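Local coordinates for protein thiamine-monophosphate kinase (PDB 1VQV) that catalyses the ATP-dependent phosphorylation of thiamine monophosphate to thiamine diphosphate, the active form of vitamin B1, working as a homodimer, at residues K37-D43 against V130-T136; I73-G77 against E135-G141; K80-L86 against E114-I120; C108-K112 against P188-I192. All coordinates share one frame; numbering follows the deposited sequence.

Contact 1: K37-D43 against V130-T136; sequences KLLLTTD and VFLVGET
T41 and L132 form a hydrogen-bonded antiparallel pair at the tight part of this contact. T41 N donates to L132 O at 3.0 Å, and L132 N returns a straighter bond to T41 O, 170° at the hydrogen. With chi1 at -171°, T41 turns OG1 opposite the backbone N, and CG2 lies alongside L132, 3.5 Å from L132 CB. On the other face L40 and V133 point the same way, and L40 CD2 sits 3.9 Å from V133 CG1 and V133 CG2. D43 N donates to V130 O at 3.2 Å, and V130 N returns a bond to D43 O. Packing thins toward K37 and E135, which are exposed: K37 N still bonds T136 O at 3.1 Å, but the lysine chain leads away from the partner strand, and E135 CA points its C-H at K37 O while the carboxylate end takes no part. T41, T42 and D43 are magnesium ligands, so this pairing probably helps hold the backbone that carries them. Helix 57-73 covers the T41 and L132 face through N68, D71 and V72; on the opposite face F131 stacks on F131 of the second subunit, while strand 77-88 flanks strand 127-136.

Contact 2: I73-G77 against E135-G141; sequences IANGG and ETERFVG
N75 carries CG anti to its carbonyl carbon (chi1 -72°), and F139, with chi1 180°, extends its ring opposite the backbone N; together these torsions lay the amide and the ring side by side, pointing the same way. The setting is a Schellman motif that ends helix 57-73, with G76 at positive phi as its C-prime residue and G76 N bonded to I73 O. The amide and ring planes differ by only 22°, and N75 OD1 lies 3.7 Å from F139 CE1. Next to this pair the backbones meet: V140 N gives a weak but straight bond to N75 O at 3.3 Å, and N75 CA points a C-H at V140 O, also 3.3 Å away. The polar end of N75 reaches the metal site, where ND2 makes a weak hydrogen bond to D27 OD1, a magnesium ligand. An alanine at N75 is likely to leave D27 OD1 without that amide partner and open a gap beside F139 CE1. Farther along the same loop, R138 bonds A202 O through NH2. At the strand end of the contact G77, bare at CA, comes against T136, with G77 CA 3.1 Å from T136 OG1.

Contact 3: K80-L86 against E114-I120; sequences KWALISL and EVVGGNI
W81 presents the edge of its indole to E114, whose OE1 lies in the ring plane 3.4 Å from W81 CD1, with the carboxylate turned 42° against the ring. E114 CG sits between the backbone N and the carbonyl carbon (chi1 56°), and the chain, extended beyond it, brings OE1 to that edge. V116 CG1 approaches the same CD1 at 3.8 Å, while its other methyl, CG2, meets L83 CD2. On the reverse face I84 CD1 rests 3.6 Å from V115 CG2, the two side chains crossing at about a right angle. Parallel backbone bonds set these positions. A82 N takes E114 O, and V116 N reaches A82 O at 2.9 Å, nearly head-on to the carbonyl. Between A82 and L83 the register slips by one residue, a beta bulge; I84 N then pairs with G117 O at 2.9 Å and L86 N with N119 O at 3.1 Å. S85 OG adds a weak bond to N119 OD1. Farther out, K80 CB covers one face of the indole. Y101 and V104 of helix 94-111 cover I84, whereas V116 packs on T28 of the second subunit. Strand 77-88, helix 94-111 and strand 114-122 are a beta-alpha-beta unit, whose last strand carries G118 and N119 of the ATP site; N119 also binds magnesium.

Contact 4: C108-K112 against P188-I192; sequences CEFYK and PTARI
The C-terminal turn of helix 94-111, at F110 and Y111, packs against the loop joining helix 176-186 to helix 195-201, at T189, A190 and I192. A single hydrogen bond crosses the contact: A190 N donates to Y111 OH at 3.0 Å and nearly straight, 169° at the hydrogen. The same hydroxyl is hydrogen-bonded to S66 OG of helix 57-73, so it links two helices to the loop. A190 CB adds an apolar touch on Y111 CE1 at 3.9 Å. I192 meets the tyrosine twice: CG2 lies at the ring edge, in its plane, while CD1, carried on an extended chain with CG1 anti to the backbone N (chi1 -173°), ends 3.6 Å from Y111 O. F110 closes the more exposed side, its CE2 standing 4.0 Å from T189 CG2. With a phenylalanine in place of Y111, A190 N would probably lose its acceptor and S66 OG a partner. P188 O bonds W62 NE1 of helix 57-73, and R191 ties the loop to D193 and D278 by salt bridges. The arrangement joins the helical layer of the AIR synthase-related alpha/beta fold to a loop from later in the chain.

Overall arrangement
Contacts 1 and 3 belong to one four-stranded sheet, their centres 12 Å apart, joined where V133 N meets W81 O at 2.7 Å in a probable hydrogen bond. Contact 2 continues from the end of strand 127-136, sharing E135 and T136 with contact 1; L39 and N75 touch there, and both side chains come within about 3 Å of that of D27. Contact 4 lies 14 to 16 Å from the other three, centre to centre, touching contact 2 through I73 CG1 and I192 CA (3.4 Å) and contact 3 through C108 SG. Contact 1 supplies magnesium ligands and contact 3 the ATP-binding G118 and N119; T42 O makes a weak hydrogen bond to N119 ND2 of the second subunit, consistent with these sites lying close at the interface.

Contact 1: K37-D43 against V130-T136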
loop_
_atom_site.group_PDB
_atom_site.type_symbol
_atom_site.label_atom_id
_atom_site.label_comp_id
_atom_site.label_asym_id
_atom_site.label_seq_id
_atom_site.Cartn_x
_atom_site.Cartn_y
_atom_site.Cartn_z
ATOM N N LYS B 37 -18.825 -7.860 0.300
ATOM C CA LYS B 37 -17.388 -8.044 0.453
ATOM C C LYS B 37 -16.540 -6.830 0.042
ATOM O O LYS B 37 -17.020 -5.879 -0.584
ATOM C CB LYS B 37 -16.910 -9.257 -0.354
ATOM C CG LYS B 37 -17.324 -10.620 0.192
ATOM C CD LYS B 37 -16.535 -11.723 -0.524
ATOM C CE LYS B 37 -16.954 -13.140 -0.124
ATOM N NZ LYS B 37 -18.197 -13.610 -0.820
ATOM N N LEU B 38 -15.268 -6.878 0.423
ATOM C CA LEU B 38 -14.318 -5.830 0.091
ATOM C C LEU B 38 -13.170 -6.481 -0.624
ATOM O O LEU B 38 -12.797 -7.598 -0.311
ATOM C CB LEU B 38 -13.789 -5.138 1.334
ATOM C CG LEU B 38 -14.763 -4.201 2.020
ATOM C CD1 LEU B 38 -14.024 -3.509 3.136
ATOM C CD2 LEU B 38 -15.315 -3.179 1.040
ATOM N N LEU B 39 -12.616 -5.799 -1.607
ATOM C CA LEU B 39 -11.499 -6.370 -2.327
ATOM C C LEU B 39 -10.295 -5.478 -2.087
ATOM O O LEU B 39 -10.309 -4.287 -2.403
ATOM C CB LEU B 39 -11.831 -6.474 -3.816
ATOM C CG LEU B 39 -13.017 -7.382 -4.155
ATOM C CD1 LEU B 39 -13.244 -7.399 -5.656
ATOM C CD2 LEU B 39 -12.750 -8.791 -3.642
ATOM N N LEU B 40 -9.270 -6.062 -1.487
ATOM C CA LEU B 40 -8.062 -5.335 -1.197
ATOM C C LEU B 40 -7.004 -5.710 -2.226
ATOM O O LEU B 40 -6.762 -6.897 -2.496
ATOM C CB LEU B 40 -7.586 -5.674 0.205
ATOM C CG LEU B 40 -8.669 -5.556 1.281
ATOM C CD1 LEU B 40 -8.067 -5.924 2.631
ATOM C CD2 LEU B 40 -9.253 -4.155 1.307
ATOM N N THR B 41 -6.394 -4.681 -2.811
ATOM C CA THR B 41 -5.360 -4.866 -3.814
ATOM C C THR B 41 -4.219 -3.850 -3.690
ATOM O O THR B 41 -4.395 -2.743 -3.173
ATOM C CB THR B 41 -5.945 -4.777 -5.272
ATOM O OG1 THR B 41 -4.940 -5.173 -6.221
ATOM C CG2 THR B 41 -6.391 -3.352 -5.604
ATOM N N THR B 42 -3.044 -4.259 -4.161
ATOM C CA THR B 42 -1.852 -3.413 -4.186
ATOM C C THR B 42 -1.044 -3.729 -5.451
ATOM O O THR B 42 -1.055 -4.860 -5.936
ATOM C CB THR B 42 -0.944 -3.620 -2.921
ATOM O OG1 THR B 42 0.247 -2.839 -3.064
ATOM C CG2 THR B 42 -0.551 -5.085 -2.742
ATOM N N ASP B 43 -0.386 -2.714 -6.003
ATOM C CA ASP B 43 0.461 -2.882 -7.178
ATOM C C ASP B 43 1.607 -1.883 -7.056
ATOM O O ASP B 43 1.526 -0.919 -6.285
ATOM C CB ASP B 43 -0.316 -2.638 -8.476
ATOM C CG ASP B 43 -0.652 -1.173 -8.692
ATOM O OD1 ASP B 43 -1.133 -0.539 -7.727
ATOM O OD2 ASP B 43 -0.446 -0.651 -9.821
ATOM N N VAL B 130 0.598 1.671 -4.970
ATOM C CA VAL B 130 -0.814 2.006 -4.856
ATOM C C VAL B 130 -1.630 0.954 -4.114
ATOM O O VAL B 130 -1.370 -0.255 -4.201
ATOM C CB VAL B 130 -1.434 2.196 -6.254
ATOM C CG1 VAL B 130 -2.169 3.513 -6.326
ATOM C CG2 VAL B 130 -0.352 2.113 -7.310
ATOM N N PHE B 131 -2.635 1.436 -3.396
ATOM C CA PHE B 131 -3.513 0.578 -2.622
ATOM C C PHE B 131 -4.932 0.909 -3.012
ATOM O O PHE B 131 -5.316 2.071 -3.056
ATOM C CB PHE B 131 -3.293 0.849 -1.131
ATOM C CG PHE B 131 -4.276 0.163 -0.209
ATOM C CD1 PHE B 131 -4.369 -1.234 -0.156
ATOM C CD2 PHE B 131 -5.049 0.923 0.677
ATOM C CE1 PHE B 131 -5.210 -1.862 0.774
ATOM C CE2 PHE B 131 -5.890 0.310 1.608
ATOM C CZ PHE B 131 -5.971 -1.082 1.660
ATOM N N LEU B 132 -5.722 -0.115 -3.278
ATOM C CA LEU B 132 -7.087 0.121 -3.674
ATOM C C LEU B 132 -8.070 -0.809 -3.016
ATOM O O LEU B 132 -7.853 -2.018 -2.939
ATOM C CB LEU B 132 -7.206 -0.017 -5.179
ATOM C CG LEU B 132 -8.596 0.191 -5.763
ATOM C CD1 LEU B 132 -9.039 1.617 -5.572
ATOM C CD2 LEU B 132 -8.553 -0.142 -7.232
ATOM N N VAL B 133 -9.162 -0.227 -2.547
ATOM C CA VAL B 133 -10.206 -1.002 -1.925
ATOM C C VAL B 133 -11.449 -0.927 -2.791
ATOM O O VAL B 133 -11.820 0.156 -3.247
ATOM C CB VAL B 133 -10.549 -0.472 -0.554
ATOM C CG1 VAL B 133 -11.619 -1.351 0.064
ATOM C CG2 VAL B 133 -9.302 -0.431 0.303
ATOM N N GLY B 134 -12.081 -2.079 -3.020
ATOM C CA GLY B 134 -13.289 -2.132 -3.832
ATOM C C GLY B 134 -14.337 -3.090 -3.283
ATOM O O GLY B 134 -14.014 -4.172 -2.809
ATOM N N GLU B 135 -15.603 -2.702 -3.347
ATOM C CA GLU B 135 -16.684 -3.546 -2.849
ATOM C C GLU B 135 -17.206 -4.498 -3.942
ATOM O O GLU B 135 -16.958 -4.282 -5.125
ATOM C CB GLU B 135 -17.818 -2.662 -2.318
ATOM C CG GLU B 135 -18.116 -1.487 -3.222
ATOM C CD GLU B 135 -19.361 -0.702 -2.820
ATOM O OE1 GLU B 135 -19.509 -0.394 -1.608
ATOM O OE2 GLU B 135 -20.183 -0.382 -3.728
ATOM N N THR B 136 -17.912 -5.555 -3.541
ATOM C CA THR B 136 -18.466 -6.536 -4.482
ATOM C C THR B 136 -19.665 -7.209 -3.852
ATOM O O THR B 136 -19.700 -7.435 -2.644
ATOM C CB THR B 136 -17.482 -7.689 -4.819
ATOM O OG1 THR B 136 -16.246 -7.149 -5.294
ATOM C CG2 THR B 136 -18.069 -8.601 -5.892
#

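Contact 2: I73-G77 against E135-G141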
loop_
_atom_site.group_PDB
_atom_site.type_symbol
_atom_site.label_atom_id
_atom_site.label_comp_id
_atom_site.label_asym_id
_atom_site.label_seq_id
_atom_site.Cartn_x
_atom_site.Cartn_y
_atom_site.Cartn_z
ATOM N N ILE B 73 -11.779 -5.220 -10.886
ATOM C CA ILE B 73 -12.744 -5.461 -11.945
ATOM C C ILE B 73 -12.859 -6.935 -12.320
ATOM O O ILE B 73 -13.955 -7.450 -12.502
ATOM C CB ILE B 73 -12.390 -4.554 -13.185
ATOM C CG1 ILE B 73 -13.489 -3.522 -13.356
ATOM C CG2 ILE B 73 -12.189 -5.360 -14.464
ATOM C CD1 ILE B 73 -13.835 -2.831 -12.059
ATOM N N ALA B 74 -11.718 -7.611 -12.408
ATOM C CA ALA B 74 -11.676 -9.026 -12.765
ATOM C C ALA B 74 -12.350 -9.924 -11.743
ATOM O O ALA B 74 -12.598 -11.091 -12.021
ATOM C CB ALA B 74 -10.229 -9.467 -12.967
ATOM N N ASN B 75 -12.641 -9.384 -10.565
ATOM C CA ASN B 75 -13.296 -10.160 -9.519
ATOM C C ASN B 75 -14.763 -9.742 -9.319
ATOM O O ASN B 75 -15.424 -10.154 -8.366
ATOM C CB ASN B 75 -12.497 -10.065 -8.202
ATOM C CG ASN B 75 -11.176 -10.844 -8.254
ATOM O OD1 ASN B 75 -11.157 -12.044 -8.527
ATOM N ND2 ASN B 75 -10.075 -10.164 -7.987
ATOM N N GLY B 76 -15.269 -8.929 -10.234
ATOM C CA GLY B 76 -16.651 -8.502 -10.168
ATOM C C GLY B 76 -16.915 -7.410 -9.162
ATOM O O GLY B 76 -18.037 -7.264 -8.670
ATOM N N GLY B 77 -15.885 -6.632 -8.860
ATOM C CA GLY B 77 -16.050 -5.566 -7.896
ATOM C C GLY B 77 -15.831 -4.205 -8.500
ATOM O O GLY B 77 -15.280 -4.091 -9.586
ATOM N N GLU B 135 -15.603 -2.702 -3.347
ATOM C CA GLU B 135 -16.684 -3.546 -2.849
ATOM C C GLU B 135 -17.206 -4.498 -3.942
ATOM O O GLU B 135 -16.958 -4.282 -5.125
ATOM C CB GLU B 135 -17.818 -2.662 -2.318
ATOM C CG GLU B 135 -18.116 -1.487 -3.222
ATOM C CD GLU B 135 -19.361 -0.702 -2.820
ATOM O OE1 GLU B 135 -19.509 -0.394 -1.608
ATOM O OE2 GLU B 135 -20.183 -0.382 -3.728
ATOM N N THR B 136 -17.912 -5.555 -3.541
ATOM C CA THR B 136 -18.466 -6.536 -4.482
ATOM C C THR B 136 -19.665 -7.209 -3.852
ATOM O O THR B 136 -19.700 -7.435 -2.644
ATOM C CB THR B 136 -17.482 -7.689 -4.819
ATOM O OG1 THR B 136 -16.246 -7.149 -5.294
ATOM C CG2 THR B 136 -18.069 -8.601 -5.892
ATOM N N GLU B 137 -20.641 -7.556 -4.676
ATOM C CA GLU B 137 -21.827 -8.226 -4.183
ATOM C C GLU B 137 -21.684 -9.710 -4.453
ATOM O O GLU B 137 -22.567 -10.490 -4.117
ATOM C CB GLU B 137 -23.071 -7.662 -4.877
ATOM C CG GLU B 137 -24.404 -8.276 -4.445
ATOM C CD GLU B 137 -25.597 -7.726 -5.245
ATOM O OE1 GLU B 137 -26.660 -8.418 -5.300
ATOM O OE2 GLU B 137 -25.469 -6.600 -5.809
ATOM N N ARG B 138 -20.562 -10.105 -5.050
ATOM C CA ARG B 138 -20.314 -11.512 -5.358
ATOM C C ARG B 138 -18.879 -11.711 -5.815
ATOM O O ARG B 138 -18.513 -11.261 -6.897
ATOM C CB ARG B 138 -21.250 -11.991 -6.472
ATOM C CG ARG B 138 -21.048 -13.460 -6.812
ATOM C CD ARG B 138 -21.477 -13.835 -8.237
ATOM N NE ARG B 138 -20.846 -15.106 -8.618
ATOM C CZ ARG B 138 -20.428 -15.428 -9.840
ATOM N NH1 ARG B 138 -20.562 -14.582 -10.864
ATOM N NH2 ARG B 138 -19.844 -16.602 -10.020
ATOM N N PHE B 139 -18.069 -12.386 -5.008
ATOM C CA PHE B 139 -16.678 -12.616 -5.383
ATOM C C PHE B 139 -16.539 -13.694 -6.447
ATOM O O PHE B 139 -16.956 -14.832 -6.256
ATOM C CB PHE B 139 -15.837 -13.011 -4.159
ATOM C CG PHE B 139 -14.379 -13.278 -4.470
ATOM C CD1 PHE B 139 -13.485 -12.230 -4.670
ATOM C CD2 PHE B 139 -13.903 -14.585 -4.563
ATOM C CE1 PHE B 139 -12.125 -12.479 -4.952
ATOM C CE2 PHE B 139 -12.548 -14.849 -4.846
ATOM C CZ PHE B 139 -11.660 -13.787 -5.042
ATOM N N VAL B 140 -15.949 -13.317 -7.573
ATOM C CA VAL B 140 -15.715 -14.242 -8.673
ATOM C C VAL B 140 -14.199 -14.380 -8.779
ATOM O O VAL B 140 -13.497 -13.375 -8.930
ATOM C CB VAL B 140 -16.248 -13.685 -10.006
ATOM C CG1 VAL B 140 -16.197 -14.759 -11.070
ATOM C CG2 VAL B 140 -17.647 -13.163 -9.830
ATOM N N GLY B 141 -13.701 -15.614 -8.698
ATOM C CA GLY B 141 -12.263 -15.845 -8.764
ATOM C C GLY B 141 -11.751 -16.880 -9.751
ATOM O O GLY B 141 -12.413 -17.184 -10.739
#

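Contact 3: K80-L86 against E114-I120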
loop_
_atom_site.group_PDB
_atom_site.type_symbol
_atom_site.label_atom_id
_atom_site.label_comp_id
_atom_site.label_asym_id
_atom_site.label_seq_id
_atom_site.Cartn_x
_atom_site.Cartn_y
_atom_site.Cartn_z
ATOM N N LYS B 80 -13.419 1.655 -5.133
ATOM C CA LYS B 80 -13.932 2.696 -4.247
ATOM C C LYS B 80 -12.881 3.656 -3.685
ATOM O O LYS B 80 -12.937 4.860 -3.954
ATOM C CB LYS B 80 -14.717 2.061 -3.100
ATOM C CG LYS B 80 -16.027 1.376 -3.540
ATOM C CD LYS B 80 -17.070 2.405 -4.015
ATOM C CE LYS B 80 -17.538 3.284 -2.859
ATOM N NZ LYS B 80 -18.345 4.450 -3.326
ATOM N N TRP B 81 -11.912 3.144 -2.930
ATOM C CA TRP B 81 -10.894 4.019 -2.323
ATOM C C TRP B 81 -9.460 3.650 -2.669
ATOM O O TRP B 81 -9.138 2.488 -2.879
ATOM C CB TRP B 81 -11.056 4.035 -0.793
ATOM C CG TRP B 81 -12.449 4.337 -0.363
ATOM C CD1 TRP B 81 -13.096 5.536 -0.463
ATOM C CD2 TRP B 81 -13.419 3.390 0.079
ATOM N NE1 TRP B 81 -14.420 5.390 -0.123
ATOM C CE2 TRP B 81 -14.647 4.082 0.214
ATOM C CE3 TRP B 81 -13.376 2.014 0.370
ATOM C CZ2 TRP B 81 -15.823 3.448 0.621
ATOM C CZ3 TRP B 81 -14.544 1.380 0.774
ATOM C CH2 TRP B 81 -15.753 2.100 0.896
ATOM N N ALA B 82 -8.592 4.654 -2.693
ATOM C CA ALA B 82 -7.198 4.427 -3.020
ATOM C C ALA B 82 -6.207 5.205 -2.151
ATOM O O ALA B 82 -6.447 6.361 -1.787
ATOM C CB ALA B 82 -6.968 4.761 -4.478
ATOM N N LEU B 83 -5.101 4.545 -1.817
ATOM C CA LEU B 83 -4.009 5.127 -1.034
ATOM C C LEU B 83 -2.757 5.089 -1.922
ATOM O O LEU B 83 -2.320 4.012 -2.354
ATOM C CB LEU B 83 -3.730 4.315 0.239
ATOM C CG LEU B 83 -4.694 4.361 1.416
ATOM C CD1 LEU B 83 -4.130 3.546 2.549
ATOM C CD2 LEU B 83 -4.881 5.789 1.863
ATOM N N ILE B 84 -2.181 6.256 -2.193
ATOM C CA ILE B 84 -1.001 6.314 -3.037
ATOM C C ILE B 84 0.248 6.753 -2.299
ATOM O O ILE B 84 0.338 7.871 -1.797
ATOM C CB ILE B 84 -1.232 7.242 -4.237
ATOM C CG1 ILE B 84 -2.359 6.670 -5.098
ATOM C CG2 ILE B 84 0.057 7.393 -5.031
ATOM C CD1 ILE B 84 -2.631 7.433 -6.349
ATOM N N SER B 85 1.215 5.847 -2.264
ATOM C CA SER B 85 2.477 6.071 -1.591
ATOM C C SER B 85 3.577 6.339 -2.626
ATOM O O SER B 85 3.781 5.555 -3.554
ATOM C CB SER B 85 2.805 4.838 -0.736
ATOM O OG SER B 85 3.926 5.044 0.097
ATOM N N LEU B 86 4.282 7.456 -2.469
ATOM C CA LEU B 86 5.335 7.798 -3.413
ATOM C C LEU B 86 6.731 7.894 -2.826
ATOM O O LEU B 86 6.939 8.525 -1.791
ATOM C CB LEU B 86 5.010 9.120 -4.113
ATOM C CG LEU B 86 3.826 9.153 -5.077
ATOM C CD1 LEU B 86 3.773 10.520 -5.717
ATOM C CD2 LEU B 86 3.981 8.072 -6.152
ATOM N N GLU B 114 -11.631 7.003 -5.598
ATOM C CA GLU B 114 -10.963 8.199 -5.128
ATOM C C GLU B 114 -9.778 7.951 -4.244
ATOM O O GLU B 114 -9.692 6.929 -3.563
ATOM C CB GLU B 114 -11.950 9.050 -4.355
ATOM C CG GLU B 114 -12.568 8.282 -3.220
ATOM C CD GLU B 114 -13.279 9.184 -2.254
ATOM O OE1 GLU B 114 -13.964 8.660 -1.338
ATOM O OE2 GLU B 114 -13.148 10.426 -2.409
ATOM N N VAL B 115 -8.869 8.915 -4.244
ATOM C CA VAL B 115 -7.695 8.823 -3.406
ATOM C C VAL B 115 -8.085 9.451 -2.075
ATOM O O VAL B 115 -8.698 10.516 -2.036
ATOM C CB VAL B 115 -6.500 9.529 -4.075
ATOM C CG1 VAL B 115 -5.582 10.106 -3.041
ATOM C CG2 VAL B 115 -5.731 8.512 -4.923
ATOM N N VAL B 116 -7.786 8.755 -0.987
ATOM C CA VAL B 116 -8.130 9.244 0.348
ATOM C C VAL B 116 -6.875 9.569 1.157
ATOM O O VAL B 116 -6.941 10.300 2.149
ATOM C CB VAL B 116 -8.932 8.194 1.138
ATOM C CG1 VAL B 116 -10.260 7.938 0.471
ATOM C CG2 VAL B 116 -8.112 6.899 1.258
ATOM N N GLY B 117 -5.735 9.020 0.741
ATOM C CA GLY B 117 -4.509 9.284 1.463
ATOM C C GLY B 117 -3.265 8.679 0.848
ATOM O O GLY B 117 -3.309 8.095 -0.241
ATOM N N GLY B 118 -2.157 8.834 1.577
ATOM C CA GLY B 118 -0.851 8.336 1.173
ATOM C C GLY B 118 0.230 9.204 1.811
ATOM O O GLY B 118 -0.079 10.213 2.458
ATOM N N ASN B 119 1.492 8.825 1.637
ATOM C CA ASN B 119 2.592 9.596 2.197
ATOM C C ASN B 119 3.724 9.664 1.197
ATOM O O ASN B 119 3.730 8.943 0.193
ATOM C CB ASN B 119 3.141 8.966 3.489
ATOM C CG ASN B 119 3.899 7.663 3.235
ATOM O OD1 ASN B 119 4.690 7.551 2.283
ATOM N ND2 ASN B 119 3.669 6.676 4.099
ATOM N N ILE B 120 4.703 10.511 1.485
ATOM C CA ILE B 120 5.830 10.632 0.595
ATOM C C ILE B 120 7.118 10.374 1.359
ATOM O O ILE B 120 7.217 10.650 2.546
ATOM C CB ILE B 120 5.805 11.997 -0.081
ATOM C CG1 ILE B 120 4.482 12.138 -0.841
ATOM C CG2 ILE B 120 6.966 12.133 -1.034
ATOM C CD1 ILE B 120 4.360 13.406 -1.644
#

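Contact 4: C108-K112 against P188-I192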
loop_
_atom_site.group_PDB
_atom_site.type_symbol
_atom_site.label_atom_id
_atom_site.label_comp_id
_atom_site.label_asym_id
_atom_site.label_seq_id
_atom_site.Cartn_x
_atom_site.Cartn_y
_atom_site.Cartn_z
ATOM N N CYS B 108 -9.362 8.366 -11.597
ATOM C CA CYS B 108 -10.354 8.286 -10.541
ATOM C C CYS B 108 -11.686 8.827 -11.052
ATOM O O CYS B 108 -12.735 8.231 -10.803
ATOM C CB CYS B 108 -9.895 9.078 -9.315
ATOM S SG CYS B 108 -8.520 8.338 -8.405
ATOM N N GLU B 109 -11.643 9.947 -11.778
ATOM C CA GLU B 109 -12.861 10.531 -12.325
ATOM C C GLU B 109 -13.527 9.519 -13.232
ATOM O O GLU B 109 -14.745 9.348 -13.215
ATOM C CB GLU B 109 -12.556 11.784 -13.139
ATOM C CG GLU B 109 -11.908 12.872 -12.327
ATOM C CD GLU B 109 -11.603 14.126 -13.133
ATOM O OE1 GLU B 109 -11.182 14.007 -14.312
ATOM O OE2 GLU B 109 -11.770 15.233 -12.567
ATOM N N PHE B 110 -12.709 8.834 -14.016
ATOM C CA PHE B 110 -13.204 7.846 -14.947
ATOM C C PHE B 110 -13.819 6.632 -14.272
ATOM O O PHE B 110 -14.989 6.334 -14.483
ATOM C CB PHE B 110 -12.073 7.383 -15.869
ATOM C CG PHE B 110 -12.545 6.528 -17.003
ATOM C CD1 PHE B 110 -13.226 7.099 -18.074
ATOM C CD2 PHE B 110 -12.371 5.152 -16.975
ATOM C CE1 PHE B 110 -13.728 6.317 -19.091
ATOM C CE2 PHE B 110 -12.874 4.357 -17.993
ATOM C CZ PHE B 110 -13.555 4.941 -19.052
ATOM N N TYR B 111 -13.015 5.928 -13.476
ATOM C CA TYR B 111 -13.464 4.726 -12.780
ATOM C C TYR B 111 -14.410 4.972 -11.616
ATOM O O TYR B 111 -15.044 4.045 -11.119
ATOM C CB TYR B 111 -12.259 3.939 -12.299
ATOM C CG TYR B 111 -11.312 3.578 -13.412
ATOM C CD1 TYR B 111 -11.751 2.852 -14.515
ATOM C CD2 TYR B 111 -9.968 3.951 -13.357
ATOM C CE1 TYR B 111 -10.879 2.505 -15.527
ATOM C CE2 TYR B 111 -9.088 3.603 -14.368
ATOM C CZ TYR B 111 -9.548 2.881 -15.451
ATOM O OH TYR B 111 -8.671 2.519 -16.452
ATOM N N LYS B 112 -14.497 6.223 -11.185
ATOM C CA LYS B 112 -15.387 6.606 -10.094
ATOM C C LYS B 112 -14.933 6.083 -8.734
ATOM O O LYS B 112 -15.728 5.520 -7.970
ATOM C CB LYS B 112 -16.807 6.120 -10.387
ATOM C CG LYS B 112 -17.371 6.688 -11.657
ATOM C CD LYS B 112 -18.643 5.978 -12.039
ATOM C CE LYS B 112 -19.194 6.529 -13.354
ATOM N NZ LYS B 112 -20.410 5.792 -13.782
ATOM N N PRO B 188 -3.203 2.057 -20.288
ATOM C CA PRO B 188 -4.255 1.056 -20.494
ATOM C C PRO B 188 -5.562 1.456 -19.816
ATOM O O PRO B 188 -5.557 2.275 -18.910
ATOM C CB PRO B 188 -3.650 -0.204 -19.889
ATOM C CG PRO B 188 -2.799 0.338 -18.782
ATOM C CD PRO B 188 -2.138 1.528 -19.417
ATOM N N THR B 189 -6.678 0.905 -20.288
ATOM C CA THR B 189 -7.992 1.176 -19.703
ATOM C C THR B 189 -8.544 -0.132 -19.125
ATOM O O THR B 189 -8.649 -1.132 -19.829
ATOM C CB THR B 189 -9.004 1.734 -20.749
ATOM O OG1 THR B 189 -8.518 2.971 -21.289
ATOM C CG2 THR B 189 -10.354 2.002 -20.097
ATOM N N ALA B 190 -8.856 -0.132 -17.833
ATOM C CA ALA B 190 -9.396 -1.319 -17.200
ATOM C C ALA B 190 -10.781 -1.544 -17.788
ATOM O O ALA B 190 -11.495 -0.588 -18.100
ATOM C CB ALA B 190 -9.481 -1.126 -15.699
ATOM N N ARG B 191 -11.151 -2.811 -17.929
ATOM C CA ARG B 191 -12.437 -3.178 -18.491
ATOM C C ARG B 191 -13.537 -3.012 -17.479
ATOM O O ARG B 191 -14.326 -3.919 -17.244
ATOM C CB ARG B 191 -12.379 -4.617 -18.970
ATOM C CG ARG B 191 -11.285 -4.820 -19.975
ATOM C CD ARG B 191 -11.294 -3.688 -20.972
ATOM N NE ARG B 191 -11.468 -4.198 -22.324
ATOM C CZ ARG B 191 -12.578 -4.075 -23.038
ATOM N NH1 ARG B 191 -13.635 -3.445 -22.541
ATOM N NH2 ARG B 191 -12.628 -4.603 -24.246
ATOM N N ILE B 192 -13.601 -1.827 -16.890
ATOM C CA ILE B 192 -14.591 -1.566 -15.872
ATOM C C ILE B 192 -15.976 -1.711 -16.456
ATOM O O ILE B 192 -16.969 -1.727 -15.724
ATOM C CB ILE B 192 -14.410 -0.167 -15.249
ATOM C CG1 ILE B 192 -15.373 -0.036 -14.068
ATOM C CG2 ILE B 192 -14.592 0.917 -16.313
ATOM C CD1 ILE B 192 -15.179 1.179 -13.222
#